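Local coordinates for Serine/threonine-protein kinase-like protein ACR4 (Arabidopsis thaliana, PDB 7A0J) that acts with the CLE40 peptide as a ligand-receptor pair controlling formative cell division in root meristems, this chain being the extracellular beta-propeller of the receptor kinase, at residues L1-S5 / L92-D98; S5-Y11 / D274-N279; H45-I49 / G60-H66; A185-H190 / V236-Y242. One frame throughout, in Å; residues are numbered along the deposited sequence.

Interaction 1: L1-S5 / L92-D98; sequences LGSMS and LEVSAGD
Met4 reaches the 92-98 segment because its first torsion sets CG opposite the backbone N (chi1 -166°) and its last one bends the chain (chi3 69°). The bend lays SD and CE along the backbone from Leu92 to Val94. The setting is the middle of a seven-bladed beta-propeller, where strand 91-96 edges its own blade and the N-terminal residues run past it in roughly the opposite direction. Met4 CE touches Leu92 O at 3.6 Å. Its SD packs on Glu93 CA at 3.8 Å and accepts a weak hydrogen bond from Val94 N at 3.6 Å. Val94 adds a methyl contact, CG2 to SD at 3.9 Å. Leu61 of a neighbouring blade also touches the thioether, so Met4 fills a junction between three pieces of chain. An alanine here has no sulfur, which would probably leave Val94 N without that weak bond and open a gap beside Leu61. The backbone of Met4 is held too. A water lies 3.0 Å from Met4 N, which donates to it, and the water donates to Glu93 OE1 at 2.7 Å. The backbone N of Leu143 also binds that oxygen and the N of Ser142 takes OE2, which fixes the carboxylate. At the far end, Leu1 N donates to Ala96 O, tilted 29° from the carbonyl plane. Tyr11 OH is a second partner of this nitrogen. Asp98 hydrogen-bonds with Tyr11 as well, and its OD1 lies 3.7 Å from Leu1 CD2.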
loop_
_atom_site.group_PDB
_atom_site.type_symbol
_atom_site.label_atom_id
_atom_site.label_comp_id
_atom_site.label_asym_id
_atom_site.label_seq_id
_atom_site.Cartn_x
_atom_site.Cartn_y
_atom_site.Cartn_z
ATOM N N LEU A 1 3.394 -4.404 1.430
ATOM C CA LEU A 1 4.094 -3.093 1.281
ATOM C C LEU A 1 3.094 -2.030 0.812
ATOM O O LEU A 1 2.043 -2.407 0.255
ATOM C CB LEU A 1 5.234 -3.225 0.263
ATOM C CG LEU A 1 6.468 -4.009 0.711
ATOM C CD1 LEU A 1 7.461 -4.140 -0.435
ATOM C CD2 LEU A 1 7.133 -3.358 1.916
ATOM N N GLY A 2 3.422 -0.754 1.031
ATOM C CA GLY A 2 2.785 0.393 0.355
ATOM C C GLY A 2 1.542 0.900 1.066
ATOM O O GLY A 2 1.394 0.656 2.281
ATOM N N SER A 3 0.675 1.585 0.316
ATOM C CA SER A 3 -0.460 2.396 0.825
ATOM C C SER A 3 -1.779 1.653 0.606
ATOM O O SER A 3 -1.810 0.726 -0.230
ATOM C CB SER A 3 -0.487 3.743 0.151
ATOM O OG SER A 3 0.811 4.316 0.111
ATOM N N MET A 4 -2.830 2.064 1.320
ATOM C CA MET A 4 -4.214 1.583 1.078
ATOM C C MET A 4 -4.611 1.963 -0.350
ATOM O O MET A 4 -4.287 3.088 -0.778
ATOM C CB MET A 4 -5.216 2.189 2.062
ATOM C CG MET A 4 -6.542 1.464 2.056
ATOM S SD MET A 4 -7.639 1.979 3.393
ATOM C CE MET A 4 -8.043 3.644 2.869
ATOM N N SER A 5 -5.275 1.049 -1.060
ATOM C CA SER A 5 -5.628 1.196 -2.494
ATOM C C SER A 5 -6.834 0.310 -2.825
ATOM O O SER A 5 -7.212 -0.518 -1.975
ATOM C CB SER A 5 -4.430 0.874 -3.353
ATOM O OG SER A 5 -4.743 0.961 -4.734
ATOM N N LEU A 92 -9.406 5.300 9.358
ATOM C CA LEU A 92 -9.511 6.036 8.067
ATOM C C LEU A 92 -8.704 5.301 6.990
ATOM O O LEU A 92 -9.150 5.294 5.826
ATOM C CB LEU A 92 -8.989 7.463 8.261
ATOM C CG LEU A 92 -9.734 8.306 9.294
ATOM C CD1 LEU A 92 -9.043 9.645 9.501
ATOM C CD2 LEU A 92 -11.185 8.512 8.884
ATOM N N GLU A 93 -7.557 4.727 7.367
ATOM C CA GLU A 93 -6.608 4.050 6.444
ATOM C C GLU A 93 -5.969 2.843 7.135
ATOM O O GLU A 93 -5.925 2.819 8.379
ATOM C CB GLU A 93 -5.499 5.006 6.002
ATOM C CG GLU A 93 -6.004 6.250 5.295
ATOM C CD GLU A 93 -4.906 7.157 4.768
ATOM O OE1 GLU A 93 -3.805 6.647 4.473
ATOM O OE2 GLU A 93 -5.152 8.373 4.658
ATOM N N VAL A 94 -5.492 1.889 6.333
ATOM C CA VAL A 94 -4.635 0.747 6.769
ATOM C C VAL A 94 -3.482 0.625 5.770
ATOM O O VAL A 94 -3.723 0.816 4.565
ATOM C CB VAL A 94 -5.436 -0.566 6.885
ATOM C CG1 VAL A 94 -6.434 -0.513 8.032
ATOM C CG2 VAL A 94 -6.139 -0.936 5.587
ATOM N N SER A 95 -2.274 0.342 6.263
ATOM C CA SER A 95 -1.067 0.061 5.445
ATOM C C SER A 95 -0.352 -1.168 6.017
ATOM O O SER A 95 -0.063 -1.168 7.230
ATOM C CB SER A 95 -0.153 1.258 5.386
ATOM O OG SER A 95 0.281 1.626 6.684
ATOM N N ALA A 96 -0.099 -2.168 5.171
ATOM C CA ALA A 96 0.536 -3.456 5.531
ATOM C C ALA A 96 1.971 -3.485 4.997
ATOM O O ALA A 96 2.153 -3.291 3.781
ATOM C CB ALA A 96 -0.277 -4.601 4.981
ATOM N N GLY A 97 2.943 -3.693 5.889
ATOM C CA GLY A 97 4.338 -4.014 5.540
ATOM C C GLY A 97 4.488 -5.501 5.275
ATOM O O GLY A 97 3.491 -6.131 4.875
ATOM N N ASP A 98 5.684 -6.050 5.494
ATOM C CA ASP A 98 5.966 -7.502 5.343
ATOM C C ASP A 98 5.264 -8.265 6.472
ATOM O O ASP A 98 4.504 -9.204 6.163
ATOM C CB ASP A 98 7.472 -7.780 5.329
ATOM C CG ASP A 98 8.194 -7.228 4.110
ATOM O OD1 ASP A 98 7.510 -6.884 3.124
ATOM O OD2 ASP A 98 9.435 -7.149 4.155
HETATM O O HOH W 1 -2.964 4.672 2.824
#

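Interaction 2: S5-Y11 / D274-N279; sequences SSIAISY and DLAAGN
The first and seventh repeats of the propeller meet here, closing the circle of blades. Strand 7-10 is the axis-side edge strand of one three-stranded sheet, and strand 274-277 that of the next. They run nearly parallel, at 20°, with side chains and water between them. Ile7 and Ile9 both point at the opposite strand. The CD1 of Ile7 packs against Ala276 CB at 3.9 Å and also reaches the backbone of Leu275. Ile9 straddles the following residues: CG1 lies 3.7 Å from Ala276 CB, and CG2 rests 3.4 Å from Gly278 CA. That close approach is possible because Gly278 has no side chain. Tyr11 has its ring between the backbone N and the carbonyl carbon (chi1 46°), which brings one face over Asn279 N, while its hydroxyl faces Asp98. The Asn279 amide leans across the ring, its plane 39° from that of the ring, with OD1 3.4 Å from Tyr11 CB. A water lies 2.8 Å from both Ile9 O and Ala277 O. At the strand starts, Ser5 OG hydrogen-bonds to two more waters. One donates to Leu275 O, and the other donates to Asp274 OD2 at 3.0 Å. Ile7 N adds a weak bond to the same hydroxyl. Asp274 OD1 accepts Leu275 N at 2.9 Å. The two strands have no direct hydrogen bond between them. The closure therefore rests on aliphatic packing in the middle, with water bridging polar atoms towards both ends. The water and Leu275 N both direct protons at the Asp274 carboxylate, probably favouring its charged form.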
loop_
_atom_site.group_PDB
_atom_site.type_symbol
_atom_site.label_atom_id
_atom_site.label_comp_id
_atom_site.label_asym_id
_atom_site.label_seq_id
_atom_site.Cartn_x
_atom_site.Cartn_y
_atom_site.Cartn_z
ATOM N N SER A 5 -5.275 1.049 -1.060
ATOM C CA SER A 5 -5.628 1.196 -2.494
ATOM C C SER A 5 -6.834 0.310 -2.825
ATOM O O SER A 5 -7.212 -0.518 -1.975
ATOM C CB SER A 5 -4.430 0.874 -3.353
ATOM O OG SER A 5 -4.743 0.961 -4.734
ATOM N N SER A 6 -7.415 0.494 -4.012
ATOM C CA SER A 6 -8.505 -0.353 -4.562
ATOM C C SER A 6 -7.923 -1.693 -5.028
ATOM O O SER A 6 -8.714 -2.624 -5.256
ATOM C CB SER A 6 -9.244 0.356 -5.671
ATOM O OG SER A 6 -8.447 0.444 -6.843
ATOM N N ILE A 7 -6.594 -1.775 -5.172
ATOM C CA ILE A 7 -5.842 -3.017 -5.524
ATOM C C ILE A 7 -4.659 -3.170 -4.559
ATOM O O ILE A 7 -4.128 -2.143 -4.100
ATOM C CB ILE A 7 -5.400 -2.990 -7.001
ATOM C CG1 ILE A 7 -4.492 -1.796 -7.315
ATOM C CG2 ILE A 7 -6.619 -3.027 -7.913
ATOM C CD1 ILE A 7 -3.850 -1.847 -8.682
ATOM N N ALA A 8 -4.274 -4.413 -4.258
ATOM C CA ALA A 8 -3.200 -4.759 -3.297
ATOM C C ALA A 8 -2.604 -6.123 -3.660
ATOM O O ALA A 8 -3.287 -6.909 -4.349
ATOM C CB ALA A 8 -3.745 -4.752 -1.889
ATOM N N ILE A 9 -1.374 -6.376 -3.210
ATOM C CA ILE A 9 -0.602 -7.615 -3.515
ATOM C C ILE A 9 -0.077 -8.225 -2.212
ATOM O O ILE A 9 0.475 -7.476 -1.376
ATOM C CB ILE A 9 0.541 -7.323 -4.506
ATOM C CG1 ILE A 9 0.001 -7.059 -5.916
ATOM C CG2 ILE A 9 1.574 -8.443 -4.496
ATOM C CD1 ILE A 9 1.059 -6.667 -6.923
ATOM N N SER A 10 -0.265 -9.539 -2.066
ATOM C CA SER A 10 0.380 -10.377 -1.021
ATOM C C SER A 10 1.500 -11.198 -1.668
ATOM O O SER A 10 1.377 -11.507 -2.871
ATOM C CB SER A 10 -0.628 -11.252 -0.330
ATOM O OG SER A 10 -1.591 -10.462 0.353
ATOM N N TYR A 11 2.536 -11.518 -0.893
ATOM C CA TYR A 11 3.800 -12.135 -1.375
ATOM C C TYR A 11 4.384 -13.036 -0.282
ATOM O O TYR A 11 3.769 -13.141 0.798
ATOM C CB TYR A 11 4.777 -11.029 -1.788
ATOM C CG TYR A 11 4.878 -9.901 -0.794
ATOM C CD1 TYR A 11 4.015 -8.818 -0.852
ATOM C CD2 TYR A 11 5.814 -9.928 0.227
ATOM C CE1 TYR A 11 4.089 -7.784 0.068
ATOM C CE2 TYR A 11 5.903 -8.902 1.154
ATOM C CZ TYR A 11 5.037 -7.826 1.075
ATOM O OH TYR A 11 5.115 -6.812 1.984
ATOM N N ASP A 274 -4.032 2.013 -12.770
ATOM C CA ASP A 274 -3.475 1.836 -11.400
ATOM C C ASP A 274 -2.461 0.683 -11.377
ATOM O O ASP A 274 -2.536 -0.194 -12.261
ATOM C CB ASP A 274 -4.593 1.605 -10.379
ATOM C CG ASP A 274 -4.252 2.058 -8.970
ATOM O OD1 ASP A 274 -3.088 2.446 -8.738
ATOM O OD2 ASP A 274 -5.159 2.026 -8.114
ATOM N N LEU A 275 -1.545 0.707 -10.402
ATOM C CA LEU A 275 -0.516 -0.343 -10.160
ATOM C C LEU A 275 -0.588 -0.806 -8.702
ATOM O O LEU A 275 -1.066 -0.030 -7.852
ATOM C CB LEU A 275 0.882 0.211 -10.454
ATOM C CG LEU A 275 1.195 0.550 -11.910
ATOM C CD1 LEU A 275 2.625 1.052 -12.041
ATOM C CD2 LEU A 275 0.965 -0.647 -12.823
ATOM N N ALA A 276 -0.123 -2.031 -8.444
ATOM C CA ALA A 276 0.160 -2.593 -7.102
ATOM C C ALA A 276 1.505 -3.322 -7.158
ATOM O O ALA A 276 1.824 -3.889 -8.220
ATOM C CB ALA A 276 -0.956 -3.513 -6.671
ATOM N N ALA A 277 2.270 -3.285 -6.066
ATOM C CA ALA A 277 3.618 -3.890 -5.965
ATOM C C ALA A 277 3.663 -4.861 -4.782
ATOM O O ALA A 277 3.176 -4.497 -3.693
ATOM C CB ALA A 277 4.662 -2.809 -5.832
ATOM N N GLY A 278 4.193 -6.065 -5.022
ATOM C CA GLY A 278 4.648 -7.012 -3.986
ATOM C C GLY A 278 6.147 -6.882 -3.792
ATOM O O GLY A 278 6.692 -5.829 -4.176
ATOM N N ASN A 279 6.801 -7.913 -3.251
ATOM C CA ASN A 279 8.259 -7.895 -2.957
ATOM C C ASN A 279 9.053 -7.843 -4.270
ATOM O O ASN A 279 9.924 -6.959 -4.384
ATOM C CB ASN A 279 8.697 -9.055 -2.052
ATOM C CG ASN A 279 8.223 -10.423 -2.502
ATOM O OD1 ASN A 279 7.599 -10.564 -3.552
ATOM N ND2 ASN A 279 8.510 -11.438 -1.705
HETATM O O HOH W 2 -2.093 1.056 -5.799
HETATM O O HOH W 3 -6.146 3.156 -5.571
HETATM O O HOH W 4 2.167 -5.288 -1.238
#

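Interaction 3: H45-I49 / G60-H66; sequences HLQFI and GLLMLSH
Two backbone hydrogen bonds join Gln47 and Ile49 to the 60-66 segment. Ile49 N donates to Leu61 O at 3.0 Å, nearly in line with the C=O bond. Met63 N donates to Gln47 O, also at 3.0 Å, but from 45° above the carbonyl plane. A water donates a further bond to Gln47 O and accepts a longer one from Leu64 N at 3.3 Å. Phe48 and Leu62 sit between these bonds as an antiparallel non-hydrogen-bonded pair, and Phe48 CA makes a CA-H...O contact with Leu61 O. This is the open end of the beta hairpin formed by strands 48-53 and 57-62, in the blade of the second repeat. The apolar contacts fall on two sides. On one, Phe48 and Leu62 lie alongside each other, Phe48 CE2 3.6 Å from Leu62 CD2. The ring also comes within 3.5 Å of Gly60 CA through CD2, and Trp71 meets it from the third strand of the sheet. A serine in place of Phe48 would probably open a gap beside Gly60 CA and leave Leu62 CD2 and Trp71 less well packed. On the other side, Ile49 CG1 lies between the backbone N and the carbonyl carbon (chi1 54°), which turns CD1 onto Leu61 CD2 at 3.6 Å. Ile49 CG2 meets Met63 CG at 3.6 Å, the two side chains crossing at about a right angle. Ile49 CD1 also approaches His66, whose ND1 is hydrogen-bonded to Glu90.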
loop_
_atom_site.group_PDB
_atom_site.type_symbol
_atom_site.label_atom_id
_atom_site.label_comp_id
_atom_site.label_asym_id
_atom_site.label_seq_id
_atom_site.Cartn_x
_atom_site.Cartn_y
_atom_site.Cartn_z
ATOM N N HIS A 45 -18.722 -11.587 0.829
ATOM C CA HIS A 45 -19.875 -10.719 1.194
ATOM C C HIS A 45 -19.443 -9.475 1.988
ATOM O O HIS A 45 -20.225 -8.504 1.989
ATOM C CB HIS A 45 -20.923 -11.545 1.950
ATOM C CG HIS A 45 -21.367 -12.768 1.216
ATOM N ND1 HIS A 45 -22.418 -12.753 0.320
ATOM C CD2 HIS A 45 -20.903 -14.037 1.234
ATOM C CE1 HIS A 45 -22.587 -13.961 -0.179
ATOM N NE2 HIS A 45 -21.668 -14.768 0.365
ATOM N N LEU A 46 -18.280 -9.488 2.652
ATOM C CA LEU A 46 -17.759 -8.312 3.407
ATOM C C LEU A 46 -17.316 -7.236 2.409
ATOM O O LEU A 46 -16.566 -7.572 1.473
ATOM C CB LEU A 46 -16.592 -8.725 4.311
ATOM C CG LEU A 46 -16.938 -9.605 5.513
ATOM C CD1 LEU A 46 -15.704 -9.845 6.370
ATOM C CD2 LEU A 46 -18.049 -8.990 6.351
ATOM N N GLN A 47 -17.765 -5.995 2.612
ATOM C CA GLN A 47 -17.438 -4.834 1.744
ATOM C C GLN A 47 -16.230 -4.095 2.334
ATOM O O GLN A 47 -16.117 -4.032 3.575
ATOM C CB GLN A 47 -18.657 -3.926 1.593
ATOM C CG GLN A 47 -19.794 -4.584 0.823
ATOM C CD GLN A 47 -21.100 -3.848 0.972
ATOM O OE1 GLN A 47 -21.646 -3.312 0.010
ATOM N NE2 GLN A 47 -21.613 -3.814 2.191
ATOM N N PHE A 48 -15.358 -3.586 1.461
ATOM C CA PHE A 48 -14.098 -2.882 1.810
ATOM C C PHE A 48 -14.019 -1.563 1.037
ATOM O O PHE A 48 -14.549 -1.486 -0.088
ATOM C CB PHE A 48 -12.887 -3.763 1.499
ATOM C CG PHE A 48 -12.828 -5.044 2.291
ATOM C CD1 PHE A 48 -13.444 -6.196 1.826
ATOM C CD2 PHE A 48 -12.158 -5.096 3.503
ATOM C CE1 PHE A 48 -13.387 -7.373 2.556
ATOM C CE2 PHE A 48 -12.101 -6.275 4.232
ATOM C CZ PHE A 48 -12.718 -7.411 3.758
ATOM N N ILE A 49 -13.364 -0.561 1.627
ATOM C CA ILE A 49 -13.112 0.765 0.985
ATOM C C ILE A 49 -11.634 0.867 0.585
ATOM O O ILE A 49 -11.301 1.797 -0.164
ATOM C CB ILE A 49 -13.580 1.927 1.888
ATOM C CG1 ILE A 49 -12.981 1.875 3.298
ATOM C CG2 ILE A 49 -15.099 1.971 1.931
ATOM C CD1 ILE A 49 -13.515 2.944 4.229
ATOM N N GLY A 60 -7.863 -5.381 4.552
ATOM C CA GLY A 60 -8.757 -4.344 4.013
ATOM C C GLY A 60 -9.371 -3.523 5.130
ATOM O O GLY A 60 -9.447 -4.033 6.267
ATOM N N LEU A 61 -9.764 -2.287 4.825
ATOM C CA LEU A 61 -10.587 -1.436 5.722
ATOM C C LEU A 61 -12.060 -1.739 5.433
ATOM O O LEU A 61 -12.506 -1.446 4.308
ATOM C CB LEU A 61 -10.247 0.037 5.473
ATOM C CG LEU A 61 -10.967 1.046 6.366
ATOM C CD1 LEU A 61 -10.784 0.705 7.838
ATOM C CD2 LEU A 61 -10.479 2.459 6.082
ATOM N N LEU A 62 -12.766 -2.342 6.398
ATOM C CA LEU A 62 -14.203 -2.715 6.283
ATOM C C LEU A 62 -15.041 -1.444 6.100
ATOM O O LEU A 62 -14.801 -0.469 6.833
ATOM C CB LEU A 62 -14.636 -3.485 7.536
ATOM C CG LEU A 62 -14.102 -4.912 7.656
ATOM C CD1 LEU A 62 -14.329 -5.459 9.058
ATOM C CD2 LEU A 62 -14.743 -5.822 6.618
ATOM N N MET A 63 -15.989 -1.474 5.161
ATOM C CA MET A 63 -16.806 -0.302 4.746
ATOM C C MET A 63 -17.759 0.108 5.877
ATOM O O MET A 63 -17.962 1.323 6.051
ATOM C CB MET A 63 -17.619 -0.625 3.489
ATOM C CG MET A 63 -18.313 0.581 2.888
ATOM S SD MET A 63 -19.142 0.178 1.335
ATOM C CE MET A 63 -20.590 -0.678 1.955
ATOM N N LEU A 64 -18.320 -0.858 6.611
ATOM C CA LEU A 64 -19.377 -0.612 7.632
ATOM C C LEU A 64 -18.741 -0.300 8.993
ATOM O O LEU A 64 -19.051 0.770 9.549
ATOM C CB LEU A 64 -20.302 -1.832 7.706
ATOM C CG LEU A 64 -21.037 -2.181 6.411
ATOM C CD1 LEU A 64 -21.915 -3.408 6.598
ATOM C CD2 LEU A 64 -21.869 -1.006 5.916
ATOM N N SER A 65 -17.886 -1.190 9.504
ATOM C CA SER A 65 -17.291 -1.110 10.867
ATOM C C SER A 65 -16.068 -0.180 10.882
ATOM O O SER A 65 -15.711 0.292 11.978
ATOM C CB SER A 65 -16.936 -2.478 11.379
ATOM O OG SER A 65 -15.842 -3.021 10.657
ATOM N N HIS A 66 -15.444 0.057 9.722
ATOM C CA HIS A 66 -14.231 0.907 9.555
ATOM C C HIS A 66 -13.073 0.337 10.386
ATOM O O HIS A 66 -12.262 1.133 10.899
ATOM C CB HIS A 66 -14.543 2.374 9.899
ATOM C CG HIS A 66 -15.545 3.006 8.992
ATOM N ND1 HIS A 66 -16.551 3.829 9.460
ATOM C CD2 HIS A 66 -15.701 2.943 7.653
ATOM C CE1 HIS A 66 -17.282 4.248 8.446
ATOM N NE2 HIS A 66 -16.781 3.716 7.326
HETATM O O HOH W 5 -18.116 -3.995 5.620
#

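Interaction 4: A185-H190 / V236-Y242; sequences AAGGYH and VVGGKFY
Gly188 N donates to Gly239 O at 2.9 Å, from above the carbonyl plane, and this bond ties two glycine-rich turns of adjacent blades together. Beside it, His190 has CG between its backbone N and carbonyl carbon (chi1 81°), which puts CE1 3.0 Å from Tyr242 O, near the ring plane. Tyr189 and Phe241 point the same way. Their ring planes are 18° apart, but the rings are displaced and share little surface; Tyr189 CE2 and Phe241 CE1 are 3.7 Å apart. Lys240 runs along the tyrosine, and its NZ gives a weak hydrogen bond to Tyr189 OH at 3.5 Å. The ammonium also has a long, weak ion pair with Asp98. At the start of the segments, Ala185 CB rests against Val236 CG1 at 3.8 Å.

Water and turn geometry position this first shell. One water accepts Tyr189 N, meets His190 ND1 in the ring plane and donates to Lys240 O. Another links Ala186 O to Gly238 N. Each turn is pinned by an equivalent bond, Gly187 N to His190 O and Gly239 N to Tyr242 O, both 2.8 Å. A CB on Gly187, Gly188 or Gly238 would run into the other turn.

Both turns lead from an inner strand to the second strand of a blade, from 181-186 to 190-195 and from 233-238 to 242-247. Beyond them, Val237 and Tyr242 pack on strand 274-277 of the seventh repeat.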
loop_
_atom_site.group_PDB
_atom_site.type_symbol
_atom_site.label_atom_id
_atom_site.label_comp_id
_atom_site.label_asym_id
_atom_site.label_seq_id
_atom_site.Cartn_x
_atom_site.Cartn_y
_atom_site.Cartn_z
ATOM N N ALA A 185 4.644 6.266 -1.780
ATOM C CA ALA A 185 4.610 4.789 -1.874
ATOM C C ALA A 185 5.887 4.222 -1.250
ATOM O O ALA A 185 6.956 4.308 -1.891
ATOM C CB ALA A 185 4.456 4.359 -3.312
ATOM N N ALA A 186 5.773 3.692 -0.031
ATOM C CA ALA A 186 6.854 2.974 0.679
ATOM C C ALA A 186 7.110 1.641 -0.031
ATOM O O ALA A 186 6.126 0.955 -0.379
ATOM C CB ALA A 186 6.484 2.772 2.129
ATOM N N GLY A 187 8.384 1.325 -0.276
ATOM C CA GLY A 187 8.850 -0.007 -0.703
ATOM C C GLY A 187 9.507 -0.724 0.459
ATOM O O GLY A 187 9.281 -0.302 1.607
ATOM N N GLY A 188 10.311 -1.752 0.176
ATOM C CA GLY A 188 11.036 -2.534 1.194
ATOM C C GLY A 188 11.887 -1.648 2.089
ATOM O O GLY A 188 11.664 -1.657 3.316
ATOM N N TYR A 189 12.827 -0.904 1.499
ATOM C CA TYR A 189 13.864 -0.117 2.221
ATOM C C TYR A 189 14.035 1.256 1.558
ATOM O O TYR A 189 15.146 1.824 1.609
ATOM C CB TYR A 189 15.170 -0.914 2.265
ATOM C CG TYR A 189 14.987 -2.351 2.681
ATOM C CD1 TYR A 189 14.982 -2.714 4.019
ATOM C CD2 TYR A 189 14.780 -3.347 1.740
ATOM C CE1 TYR A 189 14.796 -4.030 4.410
ATOM C CE2 TYR A 189 14.592 -4.669 2.115
ATOM C CZ TYR A 189 14.600 -5.011 3.456
ATOM O OH TYR A 189 14.419 -6.310 3.833
ATOM N N HIS A 190 12.955 1.778 0.971
ATOM C CA HIS A 190 12.907 3.104 0.304
ATOM C C HIS A 190 11.474 3.639 0.334
ATOM O O HIS A 190 10.540 2.842 0.570
ATOM C CB HIS A 190 13.426 3.005 -1.137
ATOM C CG HIS A 190 12.399 2.505 -2.096
ATOM N ND1 HIS A 190 12.229 1.161 -2.356
ATOM C CD2 HIS A 190 11.470 3.155 -2.829
ATOM C CE1 HIS A 190 11.250 1.006 -3.220
ATOM N NE2 HIS A 190 10.764 2.214 -3.525
ATOM N N VAL A 236 2.540 5.932 -8.119
ATOM C CA VAL A 236 3.843 5.270 -7.823
ATOM C C VAL A 236 3.588 4.128 -6.832
ATOM O O VAL A 236 2.693 4.270 -5.975
ATOM C CB VAL A 236 4.881 6.281 -7.296
ATOM C CG1 VAL A 236 4.401 7.000 -6.043
ATOM C CG2 VAL A 236 6.238 5.632 -7.058
ATOM N N VAL A 237 4.332 3.029 -6.972
ATOM C CA VAL A 237 4.299 1.854 -6.052
ATOM C C VAL A 237 5.744 1.454 -5.741
ATOM O O VAL A 237 6.629 1.751 -6.565
ATOM C CB VAL A 237 3.495 0.682 -6.652
ATOM C CG1 VAL A 237 2.024 1.038 -6.813
ATOM C CG2 VAL A 237 4.075 0.197 -7.973
ATOM N N GLY A 238 5.963 0.814 -4.590
ATOM C CA GLY A 238 7.287 0.364 -4.127
ATOM C C GLY A 238 7.335 -1.141 -3.942
ATOM O O GLY A 238 6.514 -1.670 -3.167
ATOM N N GLY A 239 8.251 -1.807 -4.650
ATOM C CA GLY A 239 8.662 -3.197 -4.379
ATOM C C GLY A 239 9.756 -3.233 -3.328
ATOM O O GLY A 239 10.016 -2.178 -2.715
ATOM N N LYS A 240 10.393 -4.389 -3.133
ATOM C CA LYS A 240 11.413 -4.579 -2.068
ATOM C C LYS A 240 12.682 -3.789 -2.415
ATOM O O LYS A 240 13.208 -3.122 -1.504
ATOM C CB LYS A 240 11.713 -6.063 -1.836
ATOM C CG LYS A 240 12.766 -6.323 -0.769
ATOM C CD LYS A 240 12.593 -7.628 -0.023
ATOM C CE LYS A 240 11.496 -7.571 1.021
ATOM N NZ LYS A 240 11.926 -8.183 2.299
ATOM N N PHE A 241 13.148 -3.847 -3.669
ATOM C CA PHE A 241 14.394 -3.176 -4.136
ATOM C C PHE A 241 14.152 -2.381 -5.427
ATOM O O PHE A 241 15.131 -2.116 -6.150
ATOM C CB PHE A 241 15.503 -4.209 -4.347
ATOM C CG PHE A 241 15.875 -5.001 -3.118
ATOM C CD1 PHE A 241 16.380 -4.367 -1.993
ATOM C CD2 PHE A 241 15.737 -6.382 -3.093
ATOM C CE1 PHE A 241 16.728 -5.096 -0.865
ATOM C CE2 PHE A 241 16.088 -7.109 -1.966
ATOM C CZ PHE A 241 16.581 -6.465 -0.853
ATOM N N TYR A 242 12.905 -1.990 -5.702
ATOM C CA TYR A 242 12.509 -1.265 -6.940
ATOM C C TYR A 242 11.243 -0.442 -6.681
ATOM O O TYR A 242 10.572 -0.657 -5.655
ATOM C CB TYR A 242 12.282 -2.249 -8.092
ATOM C CG TYR A 242 10.991 -3.022 -7.994
ATOM C CD1 TYR A 242 10.949 -4.273 -7.401
ATOM C CD2 TYR A 242 9.802 -2.491 -8.468
ATOM C CE1 TYR A 242 9.763 -4.983 -7.293
ATOM C CE2 TYR A 242 8.608 -3.183 -8.362
ATOM C CZ TYR A 242 8.587 -4.434 -7.773
ATOM O OH TYR A 242 7.414 -5.121 -7.671
HETATM O O HOH W 6 4.192 0.837 -2.418
HETATM O O HOH W 7 13.960 -0.819 -1.236
#

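The four contacts sample the propeller from its axis outward. Interaction 1 lies about 4 Å from the chain centre, measured between centres, and interaction 3 about 16 Å out. Interactions 1 and 2 share Ser5, and Asp98 meets Tyr11 OH between them. Interaction 4 joins both: Asp98 approaches Lys240 NZ, and Lys240 N probably bonds Asn279 O. Interaction 3 touches interaction 1 through Leu61 and lies across the centre from interaction 4, about 26 Å away between centres. In sequence, interactions 3 and 4 both fall between the segments of interaction 2. The N-terminal residues thus knit distant blades together around the axis, while the circle closes at interaction 2.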